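Local structure of putative nucleoprotein (Infectious salmon anemia virus, 4EWC) at residues G286-L294 with D373-I381. The protein encapsidates the negative-strand viral RNA, shielding it from nucleases and forming the ribonucleoprotein that serves as template for transcription and replication. Numbering follows the deposited sequence.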
ATOM      1  N   GLY A 286      -4.270 -17.590 -25.608  1.00 59.05           N
ATOM      2  CA  GLY A 286      -5.693 -17.419 -25.442  1.00 60.05           C
ATOM      3  C   GLY A 286      -6.145 -17.402 -24.002  1.00 61.39           C
ATOM      4  O   GLY A 286      -7.297 -17.729 -23.697  1.00 61.05           O
ATOM      5  N   PHE A 287      -5.237 -17.026 -23.107  1.00 59.26           N
ATOM      6  CA  PHE A 287      -5.597 -16.847 -21.707  1.00 52.86           C
ATOM      7  C   PHE A 287      -5.725 -15.370 -21.432  1.00 51.05           C
ATOM      8  O   PHE A 287      -4.984 -14.543 -21.989  1.00 47.94           O
ATOM      9  CB  PHE A 287      -4.546 -17.438 -20.789  1.00 51.07           C
ATOM     10  CG  PHE A 287      -4.535 -18.943 -20.769  1.00 55.85           C
ATOM     11  CD1 PHE A 287      -4.026 -19.658 -21.836  1.00 53.84           C
ATOM     12  CD2 PHE A 287      -5.008 -19.643 -19.668  1.00 48.90           C
ATOM     13  CE1 PHE A 287      -4.010 -21.025 -21.811  1.00 56.08           C
ATOM     14  CE2 PHE A 287      -4.981 -21.016 -19.643  1.00 48.00           C
ATOM     15  CZ  PHE A 287      -4.485 -21.710 -20.712  1.00 52.02           C
ATOM     16  N   ASN A 288      -6.686 -15.038 -20.584  1.00 47.90           N
ATOM     17  CA  ASN A 288      -6.820 -13.681 -20.116  1.00 47.14           C
ATOM     18  C   ASN A 288      -5.508 -13.233 -19.469  1.00 51.23           C
ATOM     19  O   ASN A 288      -4.895 -13.973 -18.692  1.00 49.05           O
ATOM     20  CB  ASN A 288      -7.945 -13.592 -19.100  1.00 48.68           C
ATOM     21  CG  ASN A 288      -8.307 -12.167 -18.773  1.00 57.49           C
ATOM     22  OD1 ASN A 288      -7.503 -11.416 -18.194  1.00 53.18           O
ATOM     23  ND2 ASN A 288      -9.529 -11.776 -19.132  1.00 59.74           N
ATOM     24  N   ALA A 289      -5.078 -12.023 -19.786  1.00 50.16           N
ATOM     25  CA  ALA A 289      -3.858 -11.468 -19.204  1.00 50.34           C
ATOM     26  C   ALA A 289      -3.787 -11.525 -17.665  1.00 47.13           C
ATOM     27  O   ALA A 289      -2.708 -11.581 -17.107  1.00 47.18           O
ATOM     28  CB  ALA A 289      -3.661 -10.025 -19.690  1.00 50.34           C
ATOM     29  N   SER A 290      -4.931 -11.510 -16.989  1.00 48.08           N
ATOM     30  CA  SER A 290      -4.963 -11.554 -15.527  1.00 48.54           C
ATOM     31  C   SER A 290      -4.337 -12.835 -14.950  1.00 46.99           C
ATOM     32  O   SER A 290      -3.841 -12.840 -13.828  1.00 48.47           O
ATOM     33  CB  SER A 290      -6.392 -11.402 -14.996  1.00 49.07           C
ATOM     34  OG  SER A 290      -6.981 -10.184 -15.414  1.00 52.69           O
ATOM     35  N   TYR A 291      -4.356 -13.906 -15.737  1.00 44.75           N
ATOM     36  CA  TYR A 291      -3.773 -15.182 -15.361  1.00 45.14           C
ATOM     37  C   TYR A 291      -2.260 -15.218 -15.472  1.00 48.17           C
ATOM     38  O   TYR A 291      -1.650 -16.281 -15.335  1.00 48.91           O
ATOM     39  CB  TYR A 291      -4.349 -16.302 -16.232  1.00 49.37           C
ATOM     40  CG  TYR A 291      -5.840 -16.410 -16.122  1.00 47.45           C
ATOM     41  CD1 TYR A 291      -6.464 -16.303 -14.884  1.00 43.85           C
ATOM     42  CD2 TYR A 291      -6.629 -16.583 -17.253  1.00 49.78           C
ATOM     43  CE1 TYR A 291      -7.814 -16.377 -14.772  1.00 50.08           C
ATOM     44  CE2 TYR A 291      -7.999 -16.654 -17.153  1.00 49.34           C
ATOM     45  CZ  TYR A 291      -8.589 -16.551 -15.912  1.00 52.72           C
ATOM     46  OH  TYR A 291      -9.953 -16.630 -15.804  1.00 50.80           O
ATOM     47  N   THR A 292      -1.647 -14.069 -15.738  1.00 50.45           N
ATOM     48  CA  THR A 292      -0.188 -14.006 -15.864  1.00 46.49           C
ATOM     49  C   THR A 292       0.454 -14.350 -14.532  1.00 44.18           C
ATOM     50  O   THR A 292       1.487 -15.007 -14.491  1.00 45.23           O
ATOM     51  CB  THR A 292       0.286 -12.633 -16.341  1.00 51.07           C
ATOM     52  OG1 THR A 292      -0.356 -12.322 -17.586  1.00 55.78           O
ATOM     53  CG2 THR A 292       1.814 -12.617 -16.546  1.00 45.60           C
ATOM     54  N   THR A 293      -0.190 -13.948 -13.440  1.00 48.79           N
ATOM     55  CA  THR A 293       0.319 -14.246 -12.105  1.00 44.19           C
ATOM     56  C   THR A 293       0.465 -15.747 -11.841  1.00 41.83           C
ATOM     57  O   THR A 293       1.161 -16.153 -10.920  1.00 48.34           O
ATOM     58  CB  THR A 293      -0.515 -13.569 -10.983  1.00 47.88           C
ATOM     59  OG1 THR A 293      -1.815 -14.163 -10.901  1.00 47.71           O
ATOM     60  CG2 THR A 293      -0.648 -12.058 -11.247  1.00 48.29           C
ATOM     61  N   LEU A 294      -0.156 -16.567 -12.677  1.00 42.58           N
ATOM     62  CA  LEU A 294      -0.020 -18.009 -12.567  1.00 40.71           C
ATOM     63  C   LEU A 294       1.145 -18.561 -13.382  1.00 42.01           C
ATOM     64  O   LEU A 294       1.306 -19.784 -13.485  1.00 41.01           O
ATOM     65  CB  LEU A 294      -1.308 -18.705 -13.000  1.00 42.84           C
ATOM     66  CG  LEU A 294      -2.565 -18.218 -12.280  1.00 44.95           C
ATOM     67  CD1 LEU A 294      -3.792 -18.884 -12.888  1.00 40.79           C
ATOM     68  CD2 LEU A 294      -2.465 -18.440 -10.776  1.00 38.60           C
ATOM     69  N   ASP A 373     -11.613 -21.570 -17.394  1.00 54.99           N
ATOM     70  CA  ASP A 373     -11.600 -20.208 -16.902  1.00 59.35           C
ATOM     71  C   ASP A 373     -11.936 -20.131 -15.433  1.00 59.26           C
ATOM     72  O   ASP A 373     -11.262 -19.418 -14.679  1.00 61.30           O
ATOM     73  CB  ASP A 373     -12.593 -19.337 -17.677  1.00 61.10           C
ATOM     74  CG  ASP A 373     -12.070 -18.937 -19.042  1.00 66.02           C
ATOM     75  OD1 ASP A 373     -10.868 -19.190 -19.300  1.00 67.26           O
ATOM     76  OD2 ASP A 373     -12.856 -18.395 -19.848  1.00 67.76           O
ATOM     77  N   THR A 374     -12.986 -20.841 -15.037  1.00 51.52           N
ATOM     78  CA  THR A 374     -13.364 -20.919 -13.639  1.00 55.53           C
ATOM     79  C   THR A 374     -12.160 -21.392 -12.822  1.00 52.96           C
ATOM     80  O   THR A 374     -11.829 -20.797 -11.807  1.00 52.43           O
ATOM     81  CB  THR A 374     -14.514 -21.931 -13.415  1.00 59.31           C
ATOM     82  OG1 THR A 374     -15.568 -21.681 -14.348  1.00 55.02           O
ATOM     83  CG2 THR A 374     -15.042 -21.842 -11.991  1.00 52.29           C
ATOM     84  N   LEU A 375     -11.505 -22.453 -13.291  1.00 51.26           N
ATOM     85  CA  LEU A 375     -10.341 -23.015 -12.617  1.00 53.11           C
ATOM     86  C   LEU A 375      -9.196 -22.000 -12.471  1.00 51.41           C
ATOM     87  O   LEU A 375      -8.658 -21.797 -11.380  1.00 45.40           O
ATOM     88  CB  LEU A 375      -9.839 -24.268 -13.335  1.00 53.18           C
ATOM     89  CG  LEU A 375      -8.586 -24.857 -12.661  1.00 51.25           C
ATOM     90  CD1 LEU A 375      -8.900 -25.342 -11.249  1.00 51.42           C
ATOM     91  CD2 LEU A 375      -7.943 -25.961 -13.477  1.00 48.59           C
ATOM     92  N   CYS A 376      -8.846 -21.365 -13.580  1.00 50.30           N
ATOM     93  CA  CYS A 376      -7.868 -20.297 -13.588  1.00 51.83           C
ATOM     94  C   CYS A 376      -8.202 -19.219 -12.578  1.00 51.55           C
ATOM     95  O   CYS A 376      -7.325 -18.810 -11.795  1.00 51.67           O
ATOM     96  CB  CYS A 376      -7.763 -19.686 -14.985  1.00 52.26           C
ATOM     97  SG  CYS A 376      -7.067 -20.799 -16.184  1.00 54.41           S
ATOM     98  N   THR A 377      -9.455 -18.760 -12.594  1.00 48.19           N
ATOM     99  CA  THR A 377      -9.893 -17.711 -11.673  1.00 49.10           C
ATOM    100  C   THR A 377      -9.749 -18.175 -10.227  1.00 50.42           C
ATOM    101  O   THR A 377      -9.319 -17.406  -9.368  1.00 49.44           O
ATOM    102  CB  THR A 377     -11.350 -17.304 -11.912  1.00 49.53           C
ATOM    103  OG1 THR A 377     -11.470 -16.734 -13.219  1.00 52.54           O
ATOM    104  CG2 THR A 377     -11.796 -16.287 -10.877  1.00 46.54           C
ATOM    105  N   SER A 378     -10.095 -19.435  -9.969  1.00 45.22           N
ATOM    106  CA  SER A 378      -9.995 -19.980  -8.634  1.00 47.94           C
ATOM    107  C   SER A 378      -8.548 -19.944  -8.163  1.00 46.99           C
ATOM    108  O   SER A 378      -8.263 -19.688  -6.992  1.00 47.84           O
ATOM    109  CB  SER A 378     -10.548 -21.413  -8.574  1.00 49.50           C
ATOM    110  OG  SER A 378      -9.697 -22.347  -9.219  1.00 47.04           O
ATOM    111  N   PHE A 379      -7.642 -20.182  -9.099  1.00 44.36           N
ATOM    112  CA  PHE A 379      -6.222 -20.198  -8.805  1.00 43.58           C
ATOM    113  C   PHE A 379      -5.711 -18.820  -8.393  1.00 44.60           C
ATOM    114  O   PHE A 379      -4.744 -18.721  -7.659  1.00 45.14           O
ATOM    115  CB  PHE A 379      -5.452 -20.769  -9.989  1.00 40.50           C
ATOM    116  CG  PHE A 379      -5.295 -22.251  -9.923  1.00 41.12           C
ATOM    117  CD1 PHE A 379      -4.849 -22.850  -8.746  1.00 44.39           C
ATOM    118  CD2 PHE A 379      -5.595 -23.056 -11.011  1.00 40.17           C
ATOM    119  CE1 PHE A 379      -4.693 -24.231  -8.660  1.00 44.55           C
ATOM    120  CE2 PHE A 379      -5.453 -24.440 -10.932  1.00 42.83           C
ATOM    121  CZ  PHE A 379      -5.008 -25.034  -9.748  1.00 43.37           C
ATOM    122  N   LEU A 380      -6.381 -17.768  -8.849  1.00 47.01           N
ATOM    123  CA  LEU A 380      -6.097 -16.424  -8.373  1.00 46.97           C
ATOM    124  C   LEU A 380      -6.580 -16.220  -6.942  1.00 43.15           C
ATOM    125  O   LEU A 380      -5.981 -15.471  -6.187  1.00 38.08           O
ATOM    126  CB  LEU A 380      -6.777 -15.379  -9.253  1.00 45.05           C
ATOM    127  CG  LEU A 380      -6.501 -15.359 -10.745  1.00 49.11           C
ATOM    128  CD1 LEU A 380      -7.185 -14.130 -11.295  1.00 50.29           C
ATOM    129  CD2 LEU A 380      -5.001 -15.359 -11.060  1.00 47.01           C
ATOM    130  N   ILE A 381      -7.691 -16.854  -6.597  1.00 42.42           N
ATOM    131  CA  ILE A 381      -8.179 -16.837  -5.228  1.00 44.92           C
ATOM    132  C   ILE A 381      -7.356 -17.742  -4.275  1.00 45.25           C
ATOM    133  O   ILE A 381      -6.991 -17.332  -3.167  1.00 43.35           O
ATOM    134  CB  ILE A 381      -9.657 -17.271  -5.171  1.00 48.42           C
ATOM    135  CG1 ILE A 381     -10.536 -16.309  -5.976  1.00 47.04           C
ATOM    136  CG2 ILE A 381     -10.149 -17.372  -3.715  1.00 45.95           C
ATOM    137  CD1 ILE A 381     -11.898 -16.909  -6.338  1.00 44.48           C
TER
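Y291 lies against C376 and reaches T377 on helix 369-381, a worked example of how a tyrosine can join the 3-10 segment that starts at A289 to a helix by its face and its tip. The CB of Y291 does not aim at the helix; with CG anti to the carbonyl carbon (chi1 -59°), the ring swings across to it. CG and CD1 face the CB of C376, which stands over one face, 3.4 Å from the ring centroid, in a CH-pi contact displaced toward the rim. CE1 comes nearest that CB, at 3.3 Å, and also meets CD1 of L380; CZ faces the same CB. SG of C376 sits over the Y291 ring too, 4.3 Å from its centroid, while approaching the edge of the F287 ring, where CE2 is 4.0 Å off. At the tip, OH forms a hydrogen bond with OG1 of T377 (3.0 Å), which lies in the plane of the Y291 ring at its edge, with D373 O 3.3 Å from the same tyrosine oxygen.

One turn on, CD1 of L294 packs on CB of F379 at 3.8 Å, the two side chains meeting nearly at right angles, and the CG of L294 touches CD2 of L380. That same methyl lies 3.4 Å from OG1 of T293, a hydroxyl hydrogen-bonded to N517 of the second subunit. Helix 315-326 flanks the site, touching F287 and C376. Within the helical-bundle region, the contact joins the loop after helix 279-284 to helix 369-381 by a mostly apolar, buried interface, in which the hydroxyl-hydroxyl bond gives the tyrosine oxygen a polar partner and should limit how far its ring can shift.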